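Local atomic coordinates of acetone carboxylase alpha subunit (Xanthobacter autotrophicus Py2, PDB entry 5M45), a protein that forms the alpha subunit of a carboxylase of the hydantoinase B/oxoprolinase family and holds a manganese ion in its interior. Residues A[149-154]-A[396-401]; A[189-194]-A[342-347]; A[173-178]-A[452-457]; A[141-146]-A[200-205]; A[185-190]-A[436-441]. All blocks are in the same frame, centred on the assembly; numbering follows the deposited sequence.

Contact 1: residues A[149-154]-A[396-401]. With MN (manganese (II) ion), chain M; ACT (acetate ion), chain N.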
# COMPACT_ATOMS: atom_id res chain seq x y z
N VAL A 149 6.28 -15.39 -3.83
CA VAL A 149 6.89 -15.06 -5.11
C VAL A 149 6.78 -13.56 -5.40
O VAL A 149 7.80 -12.89 -5.67
CB VAL A 149 6.21 -15.86 -6.25
CG1 VAL A 149 6.76 -15.39 -7.60
CG2 VAL A 149 6.42 -17.35 -6.07
N HIS A 150 5.56 -13.04 -5.34
CA HIS A 150 5.29 -11.62 -5.62
C HIS A 150 3.90 -11.25 -5.13
O HIS A 150 3.09 -12.14 -4.88
CB HIS A 150 5.50 -11.25 -7.12
CG HIS A 150 4.60 -11.96 -8.09
ND1 HIS A 150 4.51 -11.59 -9.41
CD2 HIS A 150 3.74 -12.99 -7.95
CE1 HIS A 150 3.70 -12.41 -10.06
NE2 HIS A 150 3.21 -13.27 -9.20
N PRO A 151 3.60 -9.95 -5.00
CA PRO A 151 2.28 -9.55 -4.47
C PRO A 151 1.04 -10.05 -5.24
O PRO A 151 0.02 -10.34 -4.62
CB PRO A 151 2.35 -8.03 -4.44
CG PRO A 151 3.84 -7.74 -4.28
CD PRO A 151 4.51 -8.78 -5.14
N CYS A 152 1.12 -10.23 -6.56
CA CYS A 152 -0.01 -10.73 -7.33
C CYS A 152 -0.48 -12.19 -7.06
O CYS A 152 -1.56 -12.58 -7.52
CB CYS A 152 0.18 -10.50 -8.82
SG CYS A 152 -0.13 -8.77 -9.29
N ASP A 153 0.34 -12.99 -6.34
CA ASP A 153 -0.11 -14.30 -5.92
C ASP A 153 -0.72 -14.20 -4.51
O ASP A 153 0.01 -14.15 -3.51
CB ASP A 153 1.01 -15.31 -5.99
CG ASP A 153 1.43 -15.61 -7.41
OD1 ASP A 153 0.62 -15.37 -8.35
OD2 ASP A 153 2.58 -16.08 -7.64
N ILE A 154 -2.04 -14.17 -4.45
CA ILE A 154 -2.74 -13.98 -3.19
C ILE A 154 -3.13 -15.33 -2.57
O ILE A 154 -3.74 -16.19 -3.26
CB ILE A 154 -4.04 -13.14 -3.38
CG1 ILE A 154 -3.77 -11.83 -4.16
CG2 ILE A 154 -4.70 -12.89 -2.03
CD1 ILE A 154 -2.87 -10.85 -3.44
N ALA A 396 12.00 -4.77 -3.82
CA ALA A 396 10.77 -5.03 -4.59
C ALA A 396 10.81 -6.42 -5.29
O ALA A 396 11.90 -6.95 -5.61
CB ALA A 396 10.57 -3.93 -5.61
N PHE A 397 9.62 -6.96 -5.52
CA PHE A 397 9.41 -8.35 -5.96
C PHE A 397 8.43 -8.56 -7.15
O PHE A 397 8.24 -9.72 -7.55
CB PHE A 397 8.79 -9.15 -4.79
CG PHE A 397 9.58 -9.17 -3.51
CD1 PHE A 397 10.50 -10.17 -3.28
CD2 PHE A 397 9.31 -8.25 -2.50
CE1 PHE A 397 11.19 -10.22 -2.04
CE2 PHE A 397 9.96 -8.32 -1.26
CZ PHE A 397 10.91 -9.31 -1.03
N SER A 398 7.79 -7.52 -7.68
CA SER A 398 6.65 -7.76 -8.63
C SER A 398 6.97 -8.73 -9.77
O SER A 398 6.06 -9.42 -10.23
CB SER A 398 6.10 -6.46 -9.24
OG SER A 398 5.29 -5.74 -8.31
N TYR A 399 8.21 -8.73 -10.27
CA TYR A 399 8.62 -9.66 -11.33
C TYR A 399 9.86 -10.50 -10.93
O TYR A 399 10.85 -10.61 -11.67
CB TYR A 399 8.77 -8.97 -12.70
CG TYR A 399 8.95 -10.01 -13.80
CD1 TYR A 399 8.16 -11.14 -13.86
CD2 TYR A 399 9.95 -9.87 -14.75
CE1 TYR A 399 8.35 -12.11 -14.86
CE2 TYR A 399 10.16 -10.83 -15.75
CZ TYR A 399 9.38 -11.95 -15.78
OH TYR A 399 9.59 -12.93 -16.74
N SER A 400 9.73 -11.08 -9.73
CA SER A 400 10.68 -12.03 -9.15
C SER A 400 11.18 -13.07 -10.17
O SER A 400 12.36 -13.47 -10.19
CB SER A 400 9.96 -12.80 -8.03
OG SER A 400 10.94 -13.09 -7.08
N TRP A 401 10.24 -13.54 -10.97
CA TRP A 401 10.52 -14.57 -11.99
C TRP A 401 11.68 -14.25 -12.91
O TRP A 401 12.33 -15.17 -13.35
CB TRP A 401 9.28 -14.82 -12.89
CG TRP A 401 8.01 -15.24 -12.20
CD1 TRP A 401 6.84 -14.55 -12.17
CD2 TRP A 401 7.78 -16.48 -11.51
NE1 TRP A 401 5.86 -15.30 -11.53
CE2 TRP A 401 6.42 -16.47 -11.09
CE3 TRP A 401 8.58 -17.59 -11.21
CZ2 TRP A 401 5.86 -17.52 -10.37
CZ3 TRP A 401 7.99 -18.64 -10.50
CH2 TRP A 401 6.65 -18.61 -10.10
MN MN M . 1.83 -14.98 -9.96
C ACT N . 2.72 -16.47 -11.85
O ACT N . 3.16 -15.32 -11.63
OXT ACT N . 1.86 -16.97 -11.10
CH3 ACT N . 3.24 -17.23 -13.04
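A buried metal-site contact joins H150 to the loop 396-401, where the approach to strand 153-162 meets the residues that lead into helix 401-422. H150 uses both nitrogens of its imidazole. NE2 binds the manganese ion at 2.3 Å, while ND1 on the other flank donates to the backbone O of S398 at 2.8 Å, nearly straight at 167°. That oxygen lies in the plane of the imidazole, although the ring nitrogen approaches from above the carbonyl plane. CG of H150 sits between the backbone N and the carbonyl carbon (chi1 62°), which carries the ring toward loop and metal together. D153, at the end of a type I turn that starts at H150, supplies OD1, and H175 completes the protein ligands. An acetate ion binds through both oxygens, and W401 NE1 donates to its O at 2.7 Å. The indole turns its edge to the face of H150, planes 76° apart, while CG1 of V149 rests over the six-membered ring of W401, 3.6 Å from W401 CZ2. Histidine suits this place because one ring can serve metal and carbonyl at once: the bond from ND1 fixes the ring's rotation and leaves NE2 to the metal.

Contact 2: residues A[189-194]-A[342-347]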
# COMPACT_ATOMS: atom_id res chain seq x y z
N THR A 189 6.86 -2.81 -13.74
CA THR A 189 8.03 -1.95 -13.67
C THR A 189 7.57 -0.54 -13.30
O THR A 189 6.39 -0.21 -13.46
CB THR A 189 8.75 -1.86 -15.02
OG1 THR A 189 7.84 -1.33 -16.00
CG2 THR A 189 9.24 -3.22 -15.47
N GLY A 190 8.52 0.28 -12.86
CA GLY A 190 8.26 1.67 -12.46
C GLY A 190 8.75 1.96 -11.08
O GLY A 190 9.56 2.86 -10.88
N GLN A 191 8.23 1.21 -10.11
CA GLN A 191 8.78 1.22 -8.73
C GLN A 191 10.16 0.53 -8.70
O GLN A 191 10.45 -0.33 -9.56
CB GLN A 191 7.81 0.52 -7.75
CG GLN A 191 7.69 -1.00 -7.90
CD GLN A 191 6.67 -1.50 -8.93
OE1 GLN A 191 6.19 -0.77 -9.81
NE2 GLN A 191 6.35 -2.77 -8.82
N VAL A 192 10.99 0.90 -7.72
CA VAL A 192 12.29 0.29 -7.46
C VAL A 192 12.52 -0.28 -6.06
O VAL A 192 13.62 -0.77 -5.75
CB VAL A 192 13.46 1.22 -7.83
CG1 VAL A 192 13.41 1.53 -9.30
CG2 VAL A 192 13.47 2.51 -6.99
N GLN A 193 11.45 -0.22 -5.24
CA GLN A 193 11.44 -0.61 -3.84
C GLN A 193 10.03 -1.13 -3.47
O GLN A 193 9.09 -0.95 -4.23
CB GLN A 193 11.65 0.62 -2.92
CG GLN A 193 12.95 1.30 -3.02
CD GLN A 193 13.07 2.42 -2.01
OE1 GLN A 193 13.41 2.17 -0.86
NE2 GLN A 193 12.79 3.64 -2.43
N ARG A 194 9.90 -1.69 -2.26
CA ARG A 194 8.62 -2.14 -1.68
C ARG A 194 7.55 -1.06 -1.73
O ARG A 194 6.37 -1.35 -1.89
CB ARG A 194 8.86 -2.54 -0.21
CG ARG A 194 7.69 -3.16 0.56
CD ARG A 194 8.08 -3.51 1.99
NE ARG A 194 7.08 -4.31 2.69
CZ ARG A 194 6.76 -5.58 2.41
NH1 ARG A 194 7.44 -6.29 1.49
NH2 ARG A 194 5.75 -6.18 3.07
N TRP A 342 17.95 -2.49 -7.19
CA TRP A 342 16.88 -1.49 -7.23
C TRP A 342 16.05 -1.70 -8.52
O TRP A 342 16.24 -1.04 -9.54
CB TRP A 342 17.43 -0.07 -7.12
CG TRP A 342 18.29 0.18 -5.90
CD1 TRP A 342 19.65 0.36 -5.90
CD2 TRP A 342 17.87 0.25 -4.54
NE1 TRP A 342 20.10 0.55 -4.62
CE2 TRP A 342 19.03 0.48 -3.76
CE3 TRP A 342 16.65 0.13 -3.88
CZ2 TRP A 342 18.99 0.62 -2.37
CZ3 TRP A 342 16.60 0.27 -2.51
CH2 TRP A 342 17.78 0.52 -1.76
N HIS A 343 15.16 -2.68 -8.42
CA HIS A 343 14.33 -3.20 -9.51
C HIS A 343 13.29 -4.14 -8.88
O HIS A 343 13.26 -4.28 -7.66
CB HIS A 343 15.22 -3.88 -10.57
CG HIS A 343 16.17 -4.89 -10.01
ND1 HIS A 343 15.76 -6.02 -9.35
CD2 HIS A 343 17.53 -4.95 -10.01
CE1 HIS A 343 16.80 -6.74 -8.96
NE2 HIS A 343 17.89 -6.09 -9.34
N THR A 344 12.48 -4.80 -9.71
CA THR A 344 11.39 -5.69 -9.24
C THR A 344 11.68 -7.20 -9.39
O THR A 344 10.75 -8.02 -9.36
CB THR A 344 10.06 -5.32 -9.93
OG1 THR A 344 10.16 -5.44 -11.35
CG2 THR A 344 9.67 -3.88 -9.58
N TYR A 345 12.96 -7.58 -9.43
CA TYR A 345 13.42 -8.96 -9.78
C TYR A 345 14.04 -9.72 -8.59
O TYR A 345 14.53 -10.87 -8.77
CB TYR A 345 14.39 -8.94 -11.03
CG TYR A 345 13.93 -7.92 -12.08
CD1 TYR A 345 12.62 -7.94 -12.56
CD2 TYR A 345 14.80 -6.93 -12.58
CE1 TYR A 345 12.15 -6.99 -13.44
CE2 TYR A 345 14.33 -5.97 -13.48
CZ TYR A 345 13.02 -5.99 -13.91
OH TYR A 345 12.53 -5.02 -14.75
N ASN A 346 14.01 -9.14 -7.39
CA ASN A 346 14.53 -9.78 -6.20
C ASN A 346 13.65 -10.95 -5.72
O ASN A 346 12.46 -11.03 -6.09
CB ASN A 346 14.67 -8.74 -5.07
CG ASN A 346 15.51 -7.54 -5.51
OD1 ASN A 346 16.72 -7.66 -5.67
ND2 ASN A 346 14.86 -6.40 -5.76
N ALA A 347 14.21 -11.83 -4.89
CA ALA A 347 13.46 -12.97 -4.40
C ALA A 347 13.67 -13.25 -2.89
O ALA A 347 13.91 -12.29 -2.09
CB ALA A 347 13.75 -14.21 -5.31
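W342 lays the rim of its indole alongside Q193, with CZ3 3.8 Å from Q193 CG. The two side chains point the same way, but the amide plane stands almost perpendicular to the ring, at 89°. In Q193 a chi1 of -65° sets CG anti to the carbonyl carbon and against the ring; the straight chain beyond it carries the amide along the rim. The carbonyl O of V192 meets the same indole at its edge, in plane, 3.7 Å from W342 CE3. Farther along, Q191 bends at chi2 (-86°) and crosses T344 at about a right angle, Q191 NE2 3.6 Å from T344 CG2. T189 CG2 lies 3.8 Å from Y345 OH, a hydroxyl hydrogen-bonded to Y298 OH. Both loops are buried. W342 NE1 bonds to Y754 O and Q191 NE2 to D197, whereas T344 OG1 bonds to the O of A188, just before T189. Threonine and glutamine suit such a seam because each pairs a carbon surface with a polar end; contact between 189-194 and 342-347 themselves is van der Waals, with the T344-A188 bond at its margin.

Contact 3: residues A[173-178]-A[452-457]. With MN (manganese (II) ion), chain M.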
# COMPACT_ATOMS: atom_id res chain seq x y z
N VAL A 173 -4.41 -20.44 -3.59
CA VAL A 173 -3.74 -19.30 -4.24
C VAL A 173 -4.33 -19.04 -5.62
O VAL A 173 -4.64 -20.01 -6.34
CB VAL A 173 -2.22 -19.48 -4.31
CG1 VAL A 173 -1.84 -20.76 -5.08
CG2 VAL A 173 -1.52 -18.27 -4.95
N THR A 174 -4.49 -17.76 -5.98
CA THR A 174 -4.77 -17.34 -7.36
C THR A 174 -3.79 -16.23 -7.76
O THR A 174 -3.54 -15.30 -6.97
CB THR A 174 -6.18 -16.74 -7.56
OG1 THR A 174 -6.37 -15.66 -6.64
CG2 THR A 174 -7.28 -17.76 -7.35
N HIS A 175 -3.26 -16.30 -8.97
CA HIS A 175 -2.58 -15.14 -9.57
C HIS A 175 -3.62 -14.11 -10.01
O HIS A 175 -4.42 -14.40 -10.89
CB HIS A 175 -1.72 -15.53 -10.78
CG HIS A 175 -1.09 -14.35 -11.46
ND1 HIS A 175 0.22 -13.98 -11.28
CD2 HIS A 175 -1.65 -13.37 -12.22
CE1 HIS A 175 0.46 -12.85 -11.92
NE2 HIS A 175 -0.66 -12.46 -12.50
N VAL A 176 -3.62 -12.92 -9.39
CA VAL A 176 -4.57 -11.82 -9.75
C VAL A 176 -3.94 -10.86 -10.77
O VAL A 176 -2.69 -10.78 -10.88
CB VAL A 176 -5.09 -11.03 -8.53
CG1 VAL A 176 -5.70 -12.00 -7.50
CG2 VAL A 176 -3.99 -10.18 -7.86
N ILE A 177 -4.77 -10.11 -11.49
CA ILE A 177 -4.30 -9.28 -12.59
C ILE A 177 -3.36 -8.16 -12.10
O ILE A 177 -2.29 -7.93 -12.70
CB ILE A 177 -5.45 -8.71 -13.46
CG1 ILE A 177 -6.28 -9.84 -14.06
CG2 ILE A 177 -4.89 -7.76 -14.56
CD1 ILE A 177 -7.60 -9.39 -14.68
N ASP A 178 -3.74 -7.46 -11.04
CA ASP A 178 -2.91 -6.42 -10.47
C ASP A 178 -3.17 -6.21 -8.99
O ASP A 178 -4.27 -6.54 -8.49
CB ASP A 178 -3.00 -5.08 -11.24
CG ASP A 178 -4.16 -4.17 -10.76
OD1 ASP A 178 -5.34 -4.43 -11.10
OD2 ASP A 178 -3.90 -3.15 -10.07
N ALA A 452 -6.38 -2.95 -15.98
CA ALA A 452 -5.02 -3.32 -16.33
C ALA A 452 -5.04 -4.67 -17.05
O ALA A 452 -5.99 -5.44 -16.90
CB ALA A 452 -4.13 -3.39 -15.09
N VAL A 453 -4.02 -4.91 -17.85
CA VAL A 453 -3.85 -6.18 -18.57
C VAL A 453 -2.50 -6.85 -18.21
O VAL A 453 -1.54 -6.16 -17.79
CB VAL A 453 -4.00 -6.04 -20.10
CG1 VAL A 453 -5.36 -5.45 -20.44
CG2 VAL A 453 -2.93 -5.16 -20.74
N ASN A 454 -2.48 -8.17 -18.34
CA ASN A 454 -1.29 -8.97 -18.10
C ASN A 454 -1.46 -10.31 -18.81
O ASN A 454 -2.01 -11.25 -18.23
CB ASN A 454 -1.04 -9.17 -16.60
CG ASN A 454 0.35 -9.75 -16.32
OD1 ASN A 454 1.28 -9.04 -15.97
ND2 ASN A 454 0.49 -11.08 -16.46
N SER A 455 -1.01 -10.39 -20.06
CA SER A 455 -1.25 -11.57 -20.87
C SER A 455 -0.46 -12.78 -20.38
O SER A 455 0.79 -12.68 -20.15
CB SER A 455 -0.86 -11.34 -22.34
OG SER A 455 -1.05 -12.53 -23.08
N PHE A 456 -1.16 -13.92 -20.27
CA PHE A 456 -0.52 -15.22 -19.96
C PHE A 456 -0.26 -16.08 -21.23
O PHE A 456 -0.14 -17.31 -21.14
CB PHE A 456 -1.31 -15.98 -18.86
CG PHE A 456 -0.78 -15.73 -17.46
CD1 PHE A 456 -0.98 -14.52 -16.83
CD2 PHE A 456 -0.10 -16.74 -16.75
CE1 PHE A 456 -0.49 -14.28 -15.55
CE2 PHE A 456 0.39 -16.51 -15.51
CZ PHE A 456 0.19 -15.29 -14.88
N GLU A 457 -0.05 -15.43 -22.38
CA GLU A 457 0.47 -16.11 -23.57
C GLU A 457 1.84 -16.75 -23.24
O GLU A 457 2.12 -17.79 -23.80
CB GLU A 457 0.57 -15.17 -24.80
CG GLU A 457 -0.79 -14.96 -25.47
CD GLU A 457 -0.74 -14.24 -26.81
OE1 GLU A 457 0.15 -13.38 -27.07
OE2 GLU A 457 -1.63 -14.56 -27.64
MN MN M . 1.83 -14.98 -9.96
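H175, the last residue of its strand, presents one imidazole face to F456. CZ of F456 stands 3.6 Å above the plane over the ring centre, and CE1 lies 3.6 Å from H175 NE2. This is an edge-to-face pair, with planes at 69° and centroids 4.8 Å apart. CG of H175 is opposite its backbone N (chi1 176°), which extends the ring away from the strand toward both F456 and the manganese ion, which ND1 binds at 2.3 Å. On the far flank NE2 is hydrogen-bonded to S186 OG, so the histidine is held by metal, hydroxyl and aromatic edge. I177 follows, its branched apolar side chain packing CG2 3.5 Å from the carbonyl O of A452 and 4.5 Å from A452 CB. D178 brings OD1 to 4.3 Å from A452 CB, while that oxygen bonds to T226 OG1. Small A452 lets both residues come close. The contact joins two sheets: strand 165-175 belongs to the one that carries D153 and H175, two of the three protein ligands, and strand 450-454 is, within this chain, an outermost strand of another. I83 of helix 82-85 touches H175, I177 and F456, and helix 227-255 packs on I177 through Y229.

Contact 4: residues A[141-146]-A[200-205]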
# COMPACT_ATOMS: atom_id res chain seq x y z
N ASN A 141 -2.93 -13.57 2.80
CA ASN A 141 -1.49 -13.25 2.81
C ASN A 141 -0.91 -13.18 1.41
O ASN A 141 -1.32 -13.95 0.53
CB ASN A 141 -0.75 -14.34 3.61
CG ASN A 141 0.75 -14.16 3.61
OD1 ASN A 141 1.29 -13.28 4.29
ND2 ASN A 141 1.44 -14.96 2.81
N ASN A 142 0.03 -12.24 1.20
CA ASN A 142 0.87 -12.24 -0.01
C ASN A 142 2.29 -11.73 0.19
O ASN A 142 2.98 -11.43 -0.80
CB ASN A 142 0.17 -11.48 -1.15
CG ASN A 142 0.19 -9.97 -0.94
OD1 ASN A 142 0.55 -9.52 0.15
ND2 ASN A 142 -0.17 -9.19 -1.97
N ASP A 143 2.76 -11.62 1.44
CA ASP A 143 3.97 -10.86 1.77
C ASP A 143 5.25 -11.59 1.33
O ASP A 143 5.59 -12.65 1.86
CB ASP A 143 3.96 -10.63 3.31
CG ASP A 143 5.08 -9.74 3.80
OD1 ASP A 143 5.90 -9.20 2.97
OD2 ASP A 143 5.12 -9.55 5.04
N SER A 144 5.95 -11.03 0.34
CA SER A 144 7.20 -11.63 -0.12
C SER A 144 8.35 -11.59 0.90
O SER A 144 9.28 -12.40 0.78
CB SER A 144 7.66 -11.03 -1.46
OG SER A 144 6.74 -11.33 -2.48
N LEU A 145 8.29 -10.72 1.92
CA LEU A 145 9.32 -10.74 2.98
C LEU A 145 9.31 -12.01 3.85
O LEU A 145 10.30 -12.29 4.52
CB LEU A 145 9.25 -9.48 3.87
CG LEU A 145 9.82 -8.22 3.22
CD1 LEU A 145 9.58 -6.97 4.07
CD2 LEU A 145 11.29 -8.36 2.91
N ILE A 146 8.20 -12.74 3.87
CA ILE A 146 8.10 -14.01 4.58
C ILE A 146 8.03 -15.22 3.62
O ILE A 146 7.78 -16.34 4.08
CB ILE A 146 6.94 -14.02 5.60
CG1 ILE A 146 5.58 -14.04 4.93
CG2 ILE A 146 7.03 -12.81 6.54
CD1 ILE A 146 4.43 -14.16 5.90
N SER A 200 0.34 -5.12 -0.03
CA SER A 200 1.06 -6.23 0.61
C SER A 200 0.42 -6.52 1.96
O SER A 200 0.31 -5.62 2.82
CB SER A 200 2.56 -5.93 0.79
OG SER A 200 3.30 -7.09 1.22
N ILE A 201 0.01 -7.78 2.15
CA ILE A 201 -0.84 -8.25 3.25
C ILE A 201 -0.02 -9.30 4.05
O ILE A 201 0.38 -10.31 3.49
CB ILE A 201 -2.09 -8.94 2.66
CG1 ILE A 201 -2.84 -8.01 1.65
CG2 ILE A 201 -3.04 -9.38 3.75
CD1 ILE A 201 -3.39 -8.75 0.42
N THR A 202 0.21 -9.07 5.35
CA THR A 202 1.01 -10.00 6.17
C THR A 202 0.14 -10.86 7.10
O THR A 202 -0.19 -10.43 8.19
CB THR A 202 2.10 -9.25 6.98
OG1 THR A 202 2.94 -8.51 6.11
CG2 THR A 202 2.97 -10.24 7.80
N CYS A 203 -0.22 -12.06 6.64
CA CYS A 203 -1.03 -13.03 7.43
C CYS A 203 -2.20 -12.35 8.21
O CYS A 203 -2.42 -12.58 9.41
CB CYS A 203 -0.09 -13.83 8.35
SG CYS A 203 1.02 -14.96 7.47
N ARG A 204 -2.99 -11.57 7.46
CA ARG A 204 -4.08 -10.79 8.07
C ARG A 204 -5.31 -11.66 8.32
O ARG A 204 -5.70 -12.45 7.46
CB ARG A 204 -4.41 -9.63 7.15
CG ARG A 204 -5.57 -8.73 7.61
CD ARG A 204 -5.71 -7.47 6.78
NE ARG A 204 -6.90 -6.72 7.17
CZ ARG A 204 -7.25 -5.52 6.66
NH1 ARG A 204 -6.49 -4.90 5.77
NH2 ARG A 204 -8.37 -4.94 7.07
N LYS A 205 -5.93 -11.52 9.49
CA LYS A 205 -7.24 -12.15 9.70
C LYS A 205 -8.31 -11.26 9.03
O LYS A 205 -8.60 -10.16 9.50
CB LYS A 205 -7.57 -12.37 11.20
CG LYS A 205 -8.82 -13.25 11.40
CD LYS A 205 -9.27 -13.44 12.83
CE LYS A 205 -8.16 -14.07 13.66
NZ LYS A 205 -8.62 -14.59 14.98
O HOH W 1 5.60 -8.00 -0.23
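N142 and I201 trade two hydrogen bonds. The backbone N of N142 donates to the carbonyl O of I201 at 3.0 Å, in the carbonyl plane and almost straight, and I201 N returns a bond of 2.7 Å to N142 OD1, reaching it from 24° off the amide plane. A chi1 of 74° folds the N142 amide back over its own main chain, so that OD1 imitates a backbone carbonyl. N141 does the opposite: with chi1 176° its amide stretches out, and OD1 accepts from C203 N at 3.0 Å. Asparagine suits both places because its short amide reaches a neighbouring backbone N-H. The pairing continues the antiparallel sheet in which strands 138-141 and 204-208 are neighbours, side-chain carbonyls taking over where the strands give way to loop. D143 then makes an Asx turn, OD1 accepting from L145 N, while OD2 takes the hydroxyl hydrogen of T202 OG1 at 2.6 Å from above the carboxylate plane. Two arginines also meet this carboxylate, R194 at OD1 and R222 of the second subunit at OD2, and probably stabilise its charge. A water links S144 N, from which it accepts, to S200 OG at 2.9 Å. Beside these bonds, CD1 of I146 rests 3.8 Å from C203 SG, where the small cysteine thiol fits an apolar corner near A118 and M122.

Contact 5: residues A[185-190]-A[436-441]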
# COMPACT_ATOMS: atom_id res chain seq x y z
N GLY A 185 0.09 -3.69 -14.30
CA GLY A 185 0.28 -5.09 -14.72
C GLY A 185 0.63 -5.94 -13.50
O GLY A 185 0.76 -5.40 -12.39
N SER A 186 0.81 -7.25 -13.71
CA SER A 186 1.22 -8.16 -12.63
C SER A 186 2.74 -8.15 -12.43
O SER A 186 3.21 -8.21 -11.29
CB SER A 186 0.79 -9.60 -12.91
OG SER A 186 -0.54 -9.75 -13.40
N MET A 187 3.49 -8.09 -13.53
CA MET A 187 4.96 -8.18 -13.55
C MET A 187 5.57 -6.79 -13.75
O MET A 187 6.33 -6.52 -14.68
CB MET A 187 5.40 -9.11 -14.70
CG MET A 187 4.65 -10.42 -14.84
SD MET A 187 4.49 -11.39 -13.31
CE MET A 187 3.73 -12.85 -14.00
N ALA A 188 5.17 -5.89 -12.86
CA ALA A 188 5.22 -4.46 -13.11
C ALA A 188 6.64 -3.87 -12.96
O ALA A 188 7.47 -4.37 -12.19
CB ALA A 188 4.29 -3.77 -12.14
N THR A 189 6.86 -2.81 -13.74
CA THR A 189 8.03 -1.95 -13.67
C THR A 189 7.57 -0.54 -13.30
O THR A 189 6.39 -0.21 -13.46
CB THR A 189 8.75 -1.86 -15.02
OG1 THR A 189 7.84 -1.33 -16.00
CG2 THR A 189 9.24 -3.22 -15.47
N GLY A 190 8.52 0.28 -12.86
CA GLY A 190 8.26 1.67 -12.46
C GLY A 190 8.75 1.96 -11.08
O GLY A 190 9.56 2.86 -10.88
N SER A 436 8.72 -15.24 -20.82
CA SER A 436 8.46 -13.82 -21.20
C SER A 436 8.26 -13.78 -22.72
O SER A 436 8.47 -14.82 -23.37
CB SER A 436 9.63 -12.93 -20.76
OG SER A 436 10.84 -13.20 -21.50
N ASN A 437 7.84 -12.69 -23.37
CA ASN A 437 7.43 -11.37 -22.83
C ASN A 437 6.10 -11.39 -22.08
O ASN A 437 5.23 -12.18 -22.40
CB ASN A 437 7.26 -10.40 -24.01
CG ASN A 437 6.86 -8.98 -23.57
OD1 ASN A 437 7.66 -8.25 -22.95
ND2 ASN A 437 5.65 -8.57 -23.96
N TRP A 438 5.95 -10.47 -21.11
CA TRP A 438 4.68 -10.18 -20.43
C TRP A 438 4.06 -8.86 -20.95
O TRP A 438 4.53 -7.74 -20.63
CB TRP A 438 4.91 -10.10 -18.91
CG TRP A 438 5.38 -11.37 -18.29
CD1 TRP A 438 6.69 -11.73 -18.05
CD2 TRP A 438 4.58 -12.48 -17.84
NE1 TRP A 438 6.76 -12.97 -17.49
CE2 TRP A 438 5.48 -13.48 -17.36
CE3 TRP A 438 3.21 -12.76 -17.84
CZ2 TRP A 438 5.06 -14.70 -16.84
CZ3 TRP A 438 2.76 -14.00 -17.31
CH2 TRP A 438 3.70 -14.95 -16.79
N LEU A 439 3.03 -9.00 -21.79
CA LEU A 439 2.28 -7.87 -22.32
C LEU A 439 1.47 -7.24 -21.18
O LEU A 439 0.68 -7.92 -20.54
CB LEU A 439 1.36 -8.29 -23.49
CG LEU A 439 0.44 -7.24 -24.15
CD1 LEU A 439 0.12 -7.59 -25.58
CD2 LEU A 439 -0.88 -6.99 -23.38
N GLN A 440 1.72 -5.97 -20.92
CA GLN A 440 1.09 -5.26 -19.76
C GLN A 440 0.70 -3.84 -20.13
O GLN A 440 1.20 -3.28 -21.10
CB GLN A 440 2.08 -5.21 -18.60
CG GLN A 440 2.40 -6.59 -18.01
CD GLN A 440 3.50 -6.52 -16.98
OE1 GLN A 440 3.26 -6.25 -15.80
NE2 GLN A 440 4.74 -6.74 -17.42
N GLY A 441 -0.18 -3.26 -19.33
CA GLY A 441 -0.69 -1.91 -19.53
C GLY A 441 -1.95 -1.61 -18.76
O GLY A 441 -2.53 -2.49 -18.12
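Hydrogen bonding centres on Q440, whose amide reaches from strand 440-442 into the loop 185-190. Its NE2 donates to the carbonyl O of M187 at 3.2 Å. The acceptor lies in the amide plane of Q440, but the donor stands well above the plane of that carbonyl, 59° out. In return OE1 accepts a weak bond from M187 N at 2.9 Å, bent to 126°. The chain of Q440 runs extended beyond CG (chi2 173°), which gives the amide the length to address both backbone groups of one residue. NE2 also makes a weak bond to the carbonyl O of W438. Van der Waals contact involves G185, whose CA lies 3.4 Å from Q440 OE1; glycine, with no side chain, lets the amide oxygen come this close. The aromatic part is M187 on W438. The methionine bends at chi2 and sets CE over one face of the indole, 3.5 Å from the centroid of the six-membered ring, a CH-pi contact. SD stands behind it, 4.7 Å from that centroid, as a more distant Met-aromatic contact. M187 also touches H150. The Q440 amide and the W438 face together hold an uncharged thioether here, consistent with an apolar wall beside metal and acetate.

All five contacts are buried, but contacts 1, 3 and 5 gather round the manganese site while contacts 2 and 4 reach the second subunit, contact 4 more extensively. Contacts 1 and 3 carry the three protein ligands: D153 and H175 on adjoining strands 153-162 and 165-175, H150 in the loop before the first. S186 ties contact 5 to contact 3 through I177 O and H175 NE2, and strands 440-442 and 450-454 bring both to one sheet. Contact 2 shares T189 and G190 with contact 5 and meets contact 1 through S400 OG to N346 O. The chemistry shifts accordingly: metal coordination and rings at the centre, van der Waals packing in contact 2, hydrogen bonds and charge in contact 4.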